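PDB 3TTY: beta-galactosidase from Bacillus circulans subsp. alkalophilus, which hydrolyses terminal beta-D-galactosyl residues from beta-galactosides, as a trimeric glycoside hydrolase built on a TIM barrel. Local coordinates for residues Lys454-Phe468 / Thr481-Asp495. Sequence-based numbering, arbitrary orientation.
Sequences KVVIAPVMYMVKPGF and TFVTTFFSGIVNEND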
loop_
_atom_site.group_PDB
_atom_site.type_symbol
_atom_site.label_atom_id
_atom_site.label_comp_id
_atom_site.label_asym_id
_atom_site.label_seq_id
_atom_site.Cartn_x
_atom_site.Cartn_y
_atom_site.Cartn_z
ATOM N N LYS A 454 41.133 3.247 19.553
ATOM C CA LYS A 454 41.409 2.122 20.423
ATOM C C LYS A 454 40.313 1.078 20.289
ATOM O O LYS A 454 40.557 -0.111 20.483
ATOM C CB LYS A 454 41.575 2.594 21.871
ATOM C CG LYS A 454 42.909 3.304 22.080
ATOM C CD LYS A 454 43.083 3.789 23.502
ATOM C CE LYS A 454 44.524 3.588 23.986
ATOM N NZ LYS A 454 44.837 2.147 24.306
ATOM N N VAL A 455 39.112 1.515 19.919
ATOM C CA VAL A 455 38.009 0.581 19.699
ATOM C C VAL A 455 37.300 0.895 18.388
ATOM O O VAL A 455 36.826 2.013 18.196
ATOM C CB VAL A 455 36.968 0.630 20.846
ATOM C CG1 VAL A 455 35.820 -0.318 20.548
ATOM C CG2 VAL A 455 37.610 0.269 22.178
ATOM N N VAL A 456 37.224 -0.080 17.491
ATOM C CA VAL A 456 36.567 0.122 16.196
ATOM C C VAL A 456 35.407 -0.857 16.053
ATOM O O VAL A 456 35.595 -2.074 16.123
ATOM C CB VAL A 456 37.555 -0.036 15.003
ATOM C CG1 VAL A 456 36.806 -0.020 13.667
ATOM C CG2 VAL A 456 38.609 1.052 15.035
ATOM N N ILE A 457 34.205 -0.325 15.864
ATOM C CA ILE A 457 33.012 -1.161 15.796
ATOM C C ILE A 457 32.376 -1.115 14.403
ATOM O O ILE A 457 32.116 -0.039 13.855
ATOM C CB ILE A 457 31.992 -0.753 16.886
ATOM C CG1 ILE A 457 32.689 -0.653 18.244
ATOM C CG2 ILE A 457 30.838 -1.740 16.962
ATOM C CD1 ILE A 457 31.785 -0.192 19.363
ATOM N N ALA A 458 32.139 -2.291 13.834
ATOM C CA ALA A 458 31.580 -2.400 12.484
ATOM C C ALA A 458 30.349 -3.298 12.482
ATOM O O ALA A 458 30.447 -4.498 12.223
ATOM C CB ALA A 458 32.630 -2.935 11.513
ATOM N N PRO A 459 29.182 -2.717 12.788
ATOM C CA PRO A 459 27.928 -3.471 12.791
ATOM C C PRO A 459 27.577 -3.942 11.379
ATOM O O PRO A 459 27.538 -3.133 10.457
ATOM C CB PRO A 459 26.906 -2.438 13.284
ATOM C CG PRO A 459 27.723 -1.404 14.017
ATOM C CD PRO A 459 28.996 -1.326 13.235
ATOM N N VAL A 460 27.353 -5.242 11.225
ATOM C CA VAL A 460 26.921 -5.835 9.963
ATOM C C VAL A 460 27.765 -5.377 8.779
ATOM O O VAL A 460 27.246 -4.785 7.831
ATOM C CB VAL A 460 25.444 -5.521 9.683
ATOM C CG1 VAL A 460 24.878 -6.497 8.683
ATOM C CG2 VAL A 460 24.639 -5.578 10.971
ATOM N N MET A 461 29.071 -5.638 8.850
ATOM C CA MET A 461 29.979 -5.353 7.750
ATOM C C MET A 461 29.844 -6.506 6.766
ATOM O O MET A 461 30.758 -7.323 6.587
ATOM C CB MET A 461 31.421 -5.196 8.252
ATOM C CG MET A 461 32.379 -4.524 7.255
ATOM S SD MET A 461 31.734 -2.983 6.551
ATOM C CE MET A 461 31.573 -1.980 8.037
ATOM N N TYR A 462 28.661 -6.564 6.167
ATOM C CA TYR A 462 28.282 -7.540 5.166
ATOM C C TYR A 462 29.226 -7.519 3.970
ATOM O O TYR A 462 29.764 -8.557 3.578
ATOM C CB TYR A 462 26.845 -7.244 4.737
ATOM C CG TYR A 462 26.334 -7.983 3.521
ATOM C CD1 TYR A 462 25.944 -9.324 3.597
ATOM C CD2 TYR A 462 26.186 -7.325 2.303
ATOM C CE1 TYR A 462 25.450 -9.988 2.475
ATOM C CE2 TYR A 462 25.693 -7.974 1.194
ATOM C CZ TYR A 462 25.328 -9.301 1.276
ATOM O OH TYR A 462 24.830 -9.927 0.149
ATOM N N MET A 463 29.449 -6.335 3.406
ATOM C CA MET A 463 30.421 -6.191 2.326
ATOM C C MET A 463 31.822 -5.832 2.839
ATOM O O MET A 463 32.009 -4.840 3.551
ATOM C CB MET A 463 29.966 -5.154 1.294
ATOM C CG MET A 463 31.068 -4.777 0.269
ATOM S SD MET A 463 30.512 -3.469 -0.852
ATOM C CE MET A 463 29.065 -4.276 -1.517
ATOM N N VAL A 464 32.799 -6.649 2.457
ATOM C CA VAL A 464 34.195 -6.386 2.763
ATOM C C VAL A 464 34.949 -6.013 1.487
ATOM O O VAL A 464 35.055 -6.819 0.567
ATOM C CB VAL A 464 34.843 -7.596 3.438
ATOM C CG1 VAL A 464 36.349 -7.408 3.535
ATOM C CG2 VAL A 464 34.233 -7.791 4.821
ATOM N N LYS A 465 35.449 -4.777 1.439
ATOM C CA LYS A 465 36.105 -4.231 0.254
ATOM C C LYS A 465 37.604 -4.524 0.295
ATOM O O LYS A 465 38.143 -4.819 1.358
ATOM C CB LYS A 465 35.873 -2.720 0.167
ATOM C CG LYS A 465 34.410 -2.291 0.094
ATOM C CD LYS A 465 34.322 -0.774 0.065
ATOM C CE LYS A 465 32.884 -0.274 0.132
ATOM N NZ LYS A 465 32.841 1.207 -0.064
ATOM N N PRO A 466 38.282 -4.430 -0.862
ATOM C CA PRO A 466 39.721 -4.717 -0.922
ATOM C C PRO A 466 40.482 -3.857 0.081
ATOM O O PRO A 466 40.162 -2.667 0.245
ATOM C CB PRO A 466 40.106 -4.321 -2.351
ATOM C CG PRO A 466 38.835 -4.425 -3.132
ATOM C CD PRO A 466 37.741 -4.033 -2.172
ATOM N N GLY A 467 41.465 -4.460 0.745
ATOM C CA GLY A 467 42.281 -3.757 1.721
ATOM C C GLY A 467 41.665 -3.632 3.108
ATOM O O GLY A 467 42.365 -3.330 4.075
ATOM N N PHE A 468 40.360 -3.856 3.223
ATOM C CA PHE A 468 39.701 -3.685 4.511
ATOM C C PHE A 468 40.169 -4.709 5.552
ATOM O O PHE A 468 40.626 -4.331 6.635
ATOM C CB PHE A 468 38.175 -3.684 4.350
ATOM C CG PHE A 468 37.409 -3.573 5.652
ATOM C CD1 PHE A 468 37.110 -2.341 6.196
ATOM C CD2 PHE A 468 36.947 -4.705 6.298
ATOM C CE1 PHE A 468 36.380 -2.234 7.380
ATOM C CE2 PHE A 468 36.224 -4.607 7.478
ATOM C CZ PHE A 468 35.939 -3.365 8.022
ATOM N N THR A 481 41.010 -2.814 19.569
ATOM C CA THR A 481 39.929 -3.791 19.566
ATOM C C THR A 481 38.921 -3.541 18.441
ATOM O O THR A 481 38.571 -2.392 18.105
ATOM C CB THR A 481 39.252 -4.043 20.962
ATOM O OG1 THR A 481 37.887 -3.626 20.950
ATOM C CG2 THR A 481 39.982 -3.372 22.058
ATOM N N PHE A 482 38.503 -4.635 17.823
ATOM C CA PHE A 482 37.604 -4.549 16.690
ATOM C C PHE A 482 36.357 -5.331 17.030
ATOM O O PHE A 482 36.441 -6.410 17.619
ATOM C CB PHE A 482 38.279 -5.114 15.438
ATOM C CG PHE A 482 37.416 -5.077 14.204
ATOM C CD1 PHE A 482 37.197 -3.893 13.534
ATOM C CD2 PHE A 482 36.835 -6.237 13.716
ATOM C CE1 PHE A 482 36.400 -3.867 12.396
ATOM C CE2 PHE A 482 36.050 -6.220 12.586
ATOM C CZ PHE A 482 35.826 -5.037 11.923
ATOM N N VAL A 483 35.197 -4.783 16.677
ATOM C CA VAL A 483 33.934 -5.472 16.924
ATOM C C VAL A 483 33.140 -5.649 15.634
ATOM O O VAL A 483 32.963 -4.701 14.877
ATOM C CB VAL A 483 33.060 -4.694 17.932
ATOM C CG1 VAL A 483 31.745 -5.451 18.200
ATOM C CG2 VAL A 483 33.830 -4.443 19.221
ATOM N N THR A 484 32.659 -6.857 15.366
ATOM C CA THR A 484 31.740 -7.019 14.241
ATOM C C THR A 484 30.644 -8.027 14.583
ATOM O O THR A 484 30.600 -8.526 15.711
ATOM C CB THR A 484 32.464 -7.276 12.875
ATOM O OG1 THR A 484 31.525 -7.153 11.799
ATOM C CG2 THR A 484 33.127 -8.632 12.832
ATOM N N THR A 485 29.736 -8.300 13.650
ATOM C CA THR A 485 28.515 -8.997 14.028
ATOM C C THR A 485 28.132 -10.100 13.068
ATOM O O THR A 485 28.795 -10.319 12.062
ATOM C CB THR A 485 27.305 -8.027 14.074
ATOM O OG1 THR A 485 27.011 -7.572 12.748
ATOM C CG2 THR A 485 27.581 -6.822 14.978
ATOM N N PHE A 486 27.029 -10.771 13.385
ATOM C CA PHE A 486 26.391 -11.684 12.460
ATOM C C PHE A 486 26.264 -11.011 11.094
ATOM O O PHE A 486 26.105 -9.790 10.998
ATOM C CB PHE A 486 25.000 -12.037 12.967
ATOM C CG PHE A 486 24.096 -10.840 13.106
ATOM C CD1 PHE A 486 24.035 -10.131 14.299
ATOM C CD2 PHE A 486 23.329 -10.402 12.034
ATOM C CE1 PHE A 486 23.220 -9.016 14.417
ATOM C CE2 PHE A 486 22.509 -9.295 12.151
ATOM C CZ PHE A 486 22.456 -8.598 13.344
ATOM N N PHE A 487 26.337 -11.825 10.046
ATOM C CA PHE A 487 26.154 -11.384 8.660
ATOM C C PHE A 487 27.201 -10.373 8.188
ATOM O O PHE A 487 26.907 -9.487 7.382
ATOM C CB PHE A 487 24.731 -10.866 8.419
ATOM C CG PHE A 487 24.197 -11.201 7.051
ATOM C CD1 PHE A 487 24.290 -12.503 6.557
ATOM C CD2 PHE A 487 23.619 -10.222 6.248
ATOM C CE1 PHE A 487 23.811 -12.825 5.290
ATOM C CE2 PHE A 487 23.137 -10.538 4.988
ATOM C CZ PHE A 487 23.235 -11.851 4.508
ATOM N N SER A 488 28.427 -10.524 8.676
ATOM C CA SER A 488 29.526 -9.663 8.246
ATOM C C SER A 488 30.554 -10.496 7.494
ATOM O O SER A 488 30.672 -11.702 7.719
ATOM C CB SER A 488 30.190 -8.989 9.448
ATOM O OG SER A 488 29.236 -8.256 10.185
ATOM N N GLY A 489 31.303 -9.855 6.609
ATOM C CA GLY A 489 32.291 -10.565 5.814
ATOM C C GLY A 489 31.698 -11.602 4.877
ATOM O O GLY A 489 32.321 -12.616 4.587
ATOM N N ILE A 490 30.492 -11.348 4.389
ATOM C CA ILE A 490 29.819 -12.309 3.534
ATOM C C ILE A 490 30.213 -12.132 2.064
ATOM O O ILE A 490 30.490 -13.112 1.380
ATOM C CB ILE A 490 28.297 -12.225 3.688
ATOM C CG1 ILE A 490 27.905 -12.244 5.176
ATOM C CG2 ILE A 490 27.618 -13.343 2.901
ATOM C CD1 ILE A 490 28.268 -13.553 5.920
ATOM N N VAL A 491 30.281 -10.891 1.587
ATOM C CA VAL A 491 30.538 -10.640 0.164
ATOM C C VAL A 491 31.680 -9.665 -0.117
ATOM O O VAL A 491 32.180 -8.994 0.789
ATOM C CB VAL A 491 29.284 -10.101 -0.542
ATOM C CG1 VAL A 491 28.135 -11.113 -0.446
ATOM C CG2 VAL A 491 28.882 -8.744 0.054
ATOM N N ASN A 492 32.090 -9.591 -1.383
ATOM C CA ASN A 492 33.043 -8.573 -1.802
ATOM C C ASN A 492 32.326 -7.395 -2.459
ATOM O O ASN A 492 31.115 -7.275 -2.373
ATOM C CB ASN A 492 34.098 -9.142 -2.751
ATOM C CG ASN A 492 33.536 -9.465 -4.122
ATOM O OD1 ASN A 492 32.343 -9.266 -4.388
ATOM N ND2 ASN A 492 34.395 -9.964 -5.008
ATOM N N GLU A 493 33.096 -6.544 -3.118
ATOM C CA GLU A 493 32.607 -5.296 -3.696
ATOM C C GLU A 493 31.548 -5.487 -4.774
ATOM O O GLU A 493 30.854 -4.546 -5.125
ATOM C CB GLU A 493 33.790 -4.547 -4.295
ATOM C CG GLU A 493 34.903 -5.509 -4.691
ATOM C CD GLU A 493 35.851 -4.901 -5.678
ATOM O OE1 GLU A 493 35.712 -3.681 -5.927
ATOM O OE2 GLU A 493 36.728 -5.638 -6.199
ATOM N N ASN A 494 31.430 -6.693 -5.315
ATOM C CA ASN A 494 30.403 -6.946 -6.318
ATOM C C ASN A 494 29.241 -7.755 -5.778
ATOM O O ASN A 494 28.421 -8.239 -6.533
ATOM C CB ASN A 494 30.988 -7.617 -7.558
ATOM C CG ASN A 494 31.995 -6.740 -8.266
ATOM O OD1 ASN A 494 33.146 -7.115 -8.428
ATOM N ND2 ASN A 494 31.563 -5.555 -8.682
ATOM N N ASP A 495 29.162 -7.873 -4.459
ATOM C CA ASP A 495 28.101 -8.639 -3.827
ATOM C C ASP A 495 28.214 -10.112 -4.188
ATOM O O ASP A 495 27.193 -10.811 -4.294
ATOM C CB ASP A 495 26.708 -8.120 -4.219
ATOM C CG ASP A 495 25.630 -8.625 -3.279
ATOM O OD1 ASP A 495 25.934 -8.740 -2.068
ATOM O OD2 ASP A 495 24.507 -8.945 -3.740
#
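The Tyr462 ring lies alongside that of Phe487, the two planes inclined by 29° and displaced so far that little of one ring covers the other; the closest atoms, Tyr462 CD1 and Phe487 CE2, are 3.4 Å apart. Val491 CG2 sits over one face of the tyrosine, 3.9 Å from the ring centroid in a CH-pi contact, while Ile490 CB approaches CD1 obliquely. With CG anti to the backbone N (chi1 169°), the phenol reaches Asp495, whose OD1 receives Tyr462 OH at 2.7 Å through its syn lone pair. Lys356 of the second subunit forms a salt bridge with Asp495 OD2, and Tyr357 of that subunit hydrogen-bonds Tyr462 OH and meets Phe487 edge-to-face, so this cluster belongs to the trimer interface. The tyrosine backbone is fixed as well: Tyr462 O accepts from both Ile490 N and Val491 N.

These loops follow the C-terminal ends of parallel neighbours 455-458 and 481-485, joined through helix 468-477 in a beta-alpha-beta crossover of the trimerisation domain. Beyond the regular ladder, hydroxyls bridge the chains: Thr484 OG1 donates to Ala458 O (2.9 Å), and Thr485 OG1 accepts from Val460 N (2.8 Å). Ser488 OG, donating to Thr485 O, takes a weak bond from Met461 N. Deeper along the strands, Ile457 CG2 packs on Val483 CB, and the Phe482 ring borders Val456 CG1 and Ala458 CB on the other face of the sheet.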